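Local coordinates for iota-carrageenase (Alteromonas sp., PDB 1H80), which hydrolyses the 1,4-beta linkages of iota-carrageenan, a sulfated galactan of red algal cell walls, acting within the chain and inverting the anomeric configuration, at residues I400-P412 with V426-D440. Sequence-based numbering, arbitrary orientation.
Sequences IGPSLAAVIDTTP and VKRINFPVNSHKTID. With CA (calcium ion), chain E.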
loop_
_atom_site.group_PDB
_atom_site.type_symbol
_atom_site.label_atom_id
_atom_site.label_comp_id
_atom_site.label_asym_id
_atom_site.label_seq_id
_atom_site.Cartn_x
_atom_site.Cartn_y
_atom_site.Cartn_z
ATOM N N ILE A 400 4.388 -13.510 14.263
ATOM C CA ILE A 400 5.559 -13.589 13.407
ATOM C C ILE A 400 5.921 -15.062 13.354
ATOM O O ILE A 400 6.012 -15.727 14.389
ATOM C CB ILE A 400 6.756 -12.787 13.961
ATOM C CG1 ILE A 400 6.391 -11.304 14.060
ATOM C CG2 ILE A 400 7.970 -12.977 13.055
ATOM C CD1 ILE A 400 7.523 -10.423 14.559
ATOM N N GLY A 401 6.112 -15.575 12.147
ATOM C CA GLY A 401 6.444 -16.976 12.003
ATOM C C GLY A 401 6.767 -17.350 10.575
ATOM O O GLY A 401 6.937 -16.478 9.719
ATOM N N PRO A 402 6.841 -18.653 10.281
ATOM C CA PRO A 402 7.151 -19.155 8.941
ATOM C C PRO A 402 6.147 -18.757 7.866
ATOM O O PRO A 402 4.966 -18.534 8.144
ATOM C CB PRO A 402 7.191 -20.671 9.133
ATOM C CG PRO A 402 7.517 -20.839 10.591
ATOM C CD PRO A 402 6.694 -19.765 11.238
ATOM N N SER A 403 6.642 -18.667 6.638
ATOM C CA SER A 403 5.809 -18.351 5.487
ATOM C C SER A 403 4.788 -19.475 5.385
ATOM O O SER A 403 5.089 -20.619 5.725
ATOM C CB SER A 403 6.661 -18.319 4.221
ATOM O OG SER A 403 7.648 -17.308 4.307
ATOM N N LEU A 404 3.590 -19.162 4.909
ATOM C CA LEU A 404 2.543 -20.169 4.808
ATOM C C LEU A 404 2.264 -20.716 3.416
ATOM O O LEU A 404 1.889 -21.880 3.269
ATOM C CB LEU A 404 1.246 -19.625 5.405
ATOM C CG LEU A 404 1.145 -19.704 6.931
ATOM C CD1 LEU A 404 -0.051 -18.909 7.416
ATOM C CD2 LEU A 404 1.031 -21.164 7.353
ATOM N N ALA A 405 2.445 -19.892 2.391
ATOM C CA ALA A 405 2.167 -20.345 1.034
ATOM C C ALA A 405 2.708 -19.372 0.012
ATOM O O ALA A 405 3.269 -18.338 0.361
ATOM C CB ALA A 405 0.660 -20.488 0.839
ATOM N N ALA A 406 2.532 -19.711 -1.258
ATOM C CA ALA A 406 2.957 -18.827 -2.331
ATOM C C ALA A 406 1.774 -17.909 -2.611
ATOM O O ALA A 406 1.930 -16.706 -2.820
ATOM C CB ALA A 406 3.296 -19.630 -3.580
ATOM N N VAL A 407 0.580 -18.494 -2.595
ATOM C CA VAL A 407 -0.644 -17.762 -2.867
ATOM C C VAL A 407 -1.760 -18.099 -1.888
ATOM O O VAL A 407 -1.962 -19.258 -1.530
ATOM C CB VAL A 407 -1.154 -18.070 -4.290
ATOM C CG1 VAL A 407 -2.490 -17.368 -4.538
ATOM C CG2 VAL A 407 -0.118 -17.637 -5.318
ATOM N N ILE A 408 -2.468 -17.069 -1.445
ATOM C CA ILE A 408 -3.603 -17.244 -0.557
ATOM C C ILE A 408 -4.779 -16.621 -1.292
ATOM O O ILE A 408 -4.723 -15.462 -1.714
ATOM C CB ILE A 408 -3.400 -16.537 0.797
ATOM C CG1 ILE A 408 -2.259 -17.211 1.565
ATOM C CG2 ILE A 408 -4.689 -16.608 1.620
ATOM C CD1 ILE A 408 -1.951 -16.568 2.905
ATOM N N ASP A 409 -5.831 -17.406 -1.482
ATOM C CA ASP A 409 -7.020 -16.924 -2.171
ATOM C C ASP A 409 -8.233 -17.374 -1.382
ATOM O O ASP A 409 -8.626 -18.539 -1.456
ATOM C CB ASP A 409 -7.093 -17.502 -3.582
ATOM C CG ASP A 409 -8.265 -16.953 -4.378
ATOM O OD1 ASP A 409 -9.295 -16.607 -3.761
ATOM O OD2 ASP A 409 -8.164 -16.877 -5.622
ATOM N N THR A 410 -8.826 -16.457 -0.628
ATOM C CA THR A 410 -9.993 -16.793 0.172
ATOM C C THR A 410 -11.295 -16.290 -0.443
ATOM O O THR A 410 -12.268 -16.052 0.269
ATOM C CB THR A 410 -9.865 -16.247 1.613
ATOM O OG1 THR A 410 -9.659 -14.831 1.578
ATOM C CG2 THR A 410 -8.689 -16.908 2.330
ATOM N N THR A 411 -11.310 -16.120 -1.761
ATOM C CA THR A 411 -12.527 -15.683 -2.438
ATOM C C THR A 411 -13.415 -16.918 -2.566
ATOM O O THR A 411 -12.924 -18.019 -2.813
ATOM C CB THR A 411 -12.241 -15.110 -3.842
ATOM O OG1 THR A 411 -11.632 -16.114 -4.660
ATOM C CG2 THR A 411 -11.316 -13.902 -3.745
ATOM N N PRO A 412 -14.734 -16.754 -2.392
ATOM C CA PRO A 412 -15.684 -17.868 -2.485
ATOM C C PRO A 412 -15.864 -18.437 -3.891
ATOM O O PRO A 412 -16.683 -17.943 -4.668
ATOM C CB PRO A 412 -16.970 -17.256 -1.941
ATOM C CG PRO A 412 -16.878 -15.841 -2.434
ATOM C CD PRO A 412 -15.438 -15.485 -2.126
ATOM N N VAL A 426 3.629 -19.894 -10.844
ATOM C CA VAL A 426 3.848 -19.703 -9.414
ATOM C C VAL A 426 4.916 -20.685 -8.947
ATOM O O VAL A 426 4.843 -21.878 -9.243
ATOM C CB VAL A 426 2.556 -19.962 -8.618
ATOM C CG1 VAL A 426 2.823 -19.818 -7.129
ATOM C CG2 VAL A 426 1.473 -18.991 -9.061
ATOM N N LYS A 427 5.902 -20.181 -8.211
ATOM C CA LYS A 427 6.988 -21.018 -7.723
ATOM C C LYS A 427 7.311 -20.746 -6.263
ATOM O O LYS A 427 7.159 -19.626 -5.777
ATOM C CB LYS A 427 8.247 -20.785 -8.561
ATOM C CG LYS A 427 8.110 -21.165 -10.026
ATOM C CD LYS A 427 9.344 -20.754 -10.813
ATOM C CE LYS A 427 9.243 -21.165 -12.275
ATOM N NZ LYS A 427 9.204 -22.644 -12.440
ATOM N N ARG A 428 7.751 -21.787 -5.567
ATOM C CA ARG A 428 8.129 -21.677 -4.169
ATOM C C ARG A 428 9.579 -22.102 -4.031
ATOM O O ARG A 428 10.058 -22.963 -4.771
ATOM C CB ARG A 428 7.265 -22.579 -3.289
ATOM C CG ARG A 428 5.820 -22.150 -3.161
ATOM C CD ARG A 428 5.121 -23.056 -2.174
ATOM N NE ARG A 428 5.201 -24.448 -2.602
ATOM C CZ ARG A 428 5.039 -25.490 -1.795
ATOM N NH1 ARG A 428 4.786 -25.299 -0.506
ATOM N NH2 ARG A 428 5.136 -26.720 -2.276
ATOM N N ILE A 429 10.272 -21.490 -3.080
ATOM C CA ILE A 429 11.669 -21.802 -2.832
ATOM C C ILE A 429 11.905 -22.069 -1.349
ATOM O O ILE A 429 11.514 -21.277 -0.496
ATOM C CB ILE A 429 12.586 -20.641 -3.265
ATOM C CG1 ILE A 429 12.429 -20.376 -4.763
ATOM C CG2 ILE A 429 14.036 -20.977 -2.927
ATOM C CD1 ILE A 429 13.256 -19.207 -5.258
ATOM N N ASN A 430 12.545 -23.199 -1.063
ATOM C CA ASN A 430 12.890 -23.613 0.293
ATOM C C ASN A 430 11.749 -23.825 1.279
ATOM O O ASN A 430 11.937 -23.674 2.486
ATOM C CB ASN A 430 13.908 -22.641 0.896
ATOM C CG ASN A 430 15.244 -22.676 0.175
ATOM O OD1 ASN A 430 15.479 -23.534 -0.679
ATOM N ND2 ASN A 430 16.131 -21.749 0.520
ATOM N N PHE A 431 10.569 -24.171 0.782
ATOM C CA PHE A 431 9.452 -24.429 1.677
ATOM C C PHE A 431 9.620 -25.835 2.236
ATOM O O PHE A 431 10.113 -26.730 1.547
ATOM C CB PHE A 431 8.120 -24.321 0.933
ATOM C CG PHE A 431 7.522 -22.943 0.962
ATOM C CD1 PHE A 431 8.074 -21.916 0.206
ATOM C CD2 PHE A 431 6.408 -22.673 1.752
ATOM C CE1 PHE A 431 7.525 -20.636 0.233
ATOM C CE2 PHE A 431 5.848 -21.395 1.786
ATOM C CZ PHE A 431 6.410 -20.373 1.023
ATOM N N PRO A 432 9.233 -26.043 3.502
ATOM C CA PRO A 432 9.363 -27.371 4.107
ATOM C C PRO A 432 8.401 -28.368 3.475
ATOM O O PRO A 432 7.435 -27.989 2.814
ATOM C CB PRO A 432 9.051 -27.110 5.575
ATOM C CG PRO A 432 8.063 -25.987 5.511
ATOM C CD PRO A 432 8.669 -25.079 4.462
ATOM N N VAL A 433 8.670 -29.650 3.671
ATOM C CA VAL A 433 7.799 -30.669 3.114
ATOM C C VAL A 433 6.399 -30.499 3.701
ATOM O O VAL A 433 6.233 -30.069 4.841
ATOM C CB VAL A 433 8.327 -32.096 3.425
ATOM C CG1 VAL A 433 8.311 -32.355 4.925
ATOM C CG2 VAL A 433 7.484 -33.129 2.691
ATOM N N ASN A 434 5.394 -30.821 2.897
ATOM C CA ASN A 434 4.005 -30.722 3.303
ATOM C C ASN A 434 3.505 -29.327 3.639
ATOM O O ASN A 434 2.588 -29.160 4.443
ATOM C CB ASN A 434 3.730 -31.689 4.452
ATOM C CG ASN A 434 3.610 -33.109 3.966
ATOM O OD1 ASN A 434 2.916 -33.364 2.986
ATOM N ND2 ASN A 434 4.283 -34.041 4.637
ATOM N N SER A 435 4.111 -28.326 3.015
ATOM C CA SER A 435 3.672 -26.955 3.202
ATOM C C SER A 435 2.676 -26.699 2.067
ATOM O O SER A 435 2.555 -27.513 1.148
ATOM C CB SER A 435 4.862 -25.994 3.115
ATOM O OG SER A 435 5.588 -26.201 1.923
ATOM N N HIS A 436 1.959 -25.583 2.136
ATOM C CA HIS A 436 0.969 -25.241 1.118
ATOM C C HIS A 436 1.564 -24.426 -0.017
ATOM O O HIS A 436 2.490 -23.645 0.188
ATOM C CB HIS A 436 -0.153 -24.405 1.733
ATOM C CG HIS A 436 -0.846 -25.067 2.880
ATOM N ND1 HIS A 436 -1.697 -26.139 2.715
ATOM C CD2 HIS A 436 -0.821 -24.805 4.207
ATOM C CE1 HIS A 436 -2.168 -26.507 3.895
ATOM N NE2 HIS A 436 -1.652 -25.715 4.815
ATOM N N LYS A 437 1.026 -24.609 -1.217
ATOM C CA LYS A 437 1.472 -23.817 -2.353
ATOM C C LYS A 437 0.406 -22.732 -2.469
ATOM O O LYS A 437 0.703 -21.537 -2.424
ATOM C CB LYS A 437 1.519 -24.648 -3.633
ATOM C CG LYS A 437 1.933 -23.823 -4.845
ATOM C CD LYS A 437 1.976 -24.648 -6.119
ATOM C CE LYS A 437 2.346 -23.778 -7.313
ATOM N NZ LYS A 437 2.372 -24.546 -8.592
ATOM N N THR A 438 -0.843 -23.164 -2.601
ATOM C CA THR A 438 -1.969 -22.244 -2.679
ATOM C C THR A 438 -2.971 -22.616 -1.598
ATOM O O THR A 438 -3.399 -23.769 -1.500
ATOM C CB THR A 438 -2.687 -22.305 -4.052
ATOM O OG1 THR A 438 -1.811 -21.824 -5.079
ATOM C CG2 THR A 438 -3.947 -21.445 -4.031
ATOM N N ILE A 439 -3.318 -21.643 -0.770
ATOM C CA ILE A 439 -4.298 -21.855 0.282
ATOM C C ILE A 439 -5.578 -21.219 -0.227
ATOM O O ILE A 439 -5.590 -20.040 -0.577
ATOM C CB ILE A 439 -3.884 -21.165 1.597
ATOM C CG1 ILE A 439 -2.643 -21.851 2.174
ATOM C CG2 ILE A 439 -5.039 -21.209 2.593
ATOM C CD1 ILE A 439 -2.090 -21.175 3.405
ATOM N N ASP A 440 -6.647 -22.003 -0.289
ATOM C CA ASP A 440 -7.930 -21.492 -0.753
ATOM C C ASP A 440 -9.030 -21.908 0.217
ATOM O O ASP A 440 -8.750 -22.357 1.326
ATOM C CB ASP A 440 -8.236 -21.999 -2.166
ATOM C CG ASP A 440 -8.053 -23.498 -2.308
ATOM O OD1 ASP A 440 -8.514 -24.244 -1.419
ATOM O OD2 ASP A 440 -7.456 -23.930 -3.320
HETATM CA CA CA E . -12.531 -16.600 -6.923
HETATM O O HOH W 1 2.591 -24.014 4.588
HETATM O O HOH W 2 -10.070 -16.764 -7.464
#
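Phe-431 turns the edge of its ring to the backbone of Leu-404 and Ala-405. Its CE2 lies 3.8 Å from Ala-405 N, near the ring plane, while CB of Ser-403 approaches CZ obliquely. Arg-428 CD caps the middle of one ring face, and Ser-435 CB abuts the ring's border in the ring plane. Beyond CD the Arg-428 chain bends, and its guanidinium meets Lys-437 CA, which lies off-centre above one face. Arg-428 CG also touches Ala-406 CB at 3.6 Å. The same methyl meets Val-426 CG1. The imidazole of His-436 has Leu-404 O at its edge, and its NE2 bonds to Tyr-373 O. Water 1 links Leu-404 O to His-436 N.

Beyond the rings the backbones pair. Lys-437 O accepts from Ala-406 N (2.8 Å) and Val-407 N (3.1 Å), the second bond being the straighter. Ile-439 N then donates to Val-407 O, and Ile-439 O receives Asp-409 N at 2.8 Å. Ile-439 CG1 packs on Ala-405 CB at 3.8 Å.

Past this pairing, Asp-409 OD1 accepts from Thr-411 N, an Asx turn, and also from Thr-411 OG1 through its syn lone pair. Thr-411 OG1 binds calcium at 2.5 Å, with Asp-418, Tyr-419 and Asp-420 as further ligands. The backbone bonds between strands 407-409 and 438-439 make a parallel ladder at one edge of a five-stranded sheet, consistent with the stacked strands of a beta-helix.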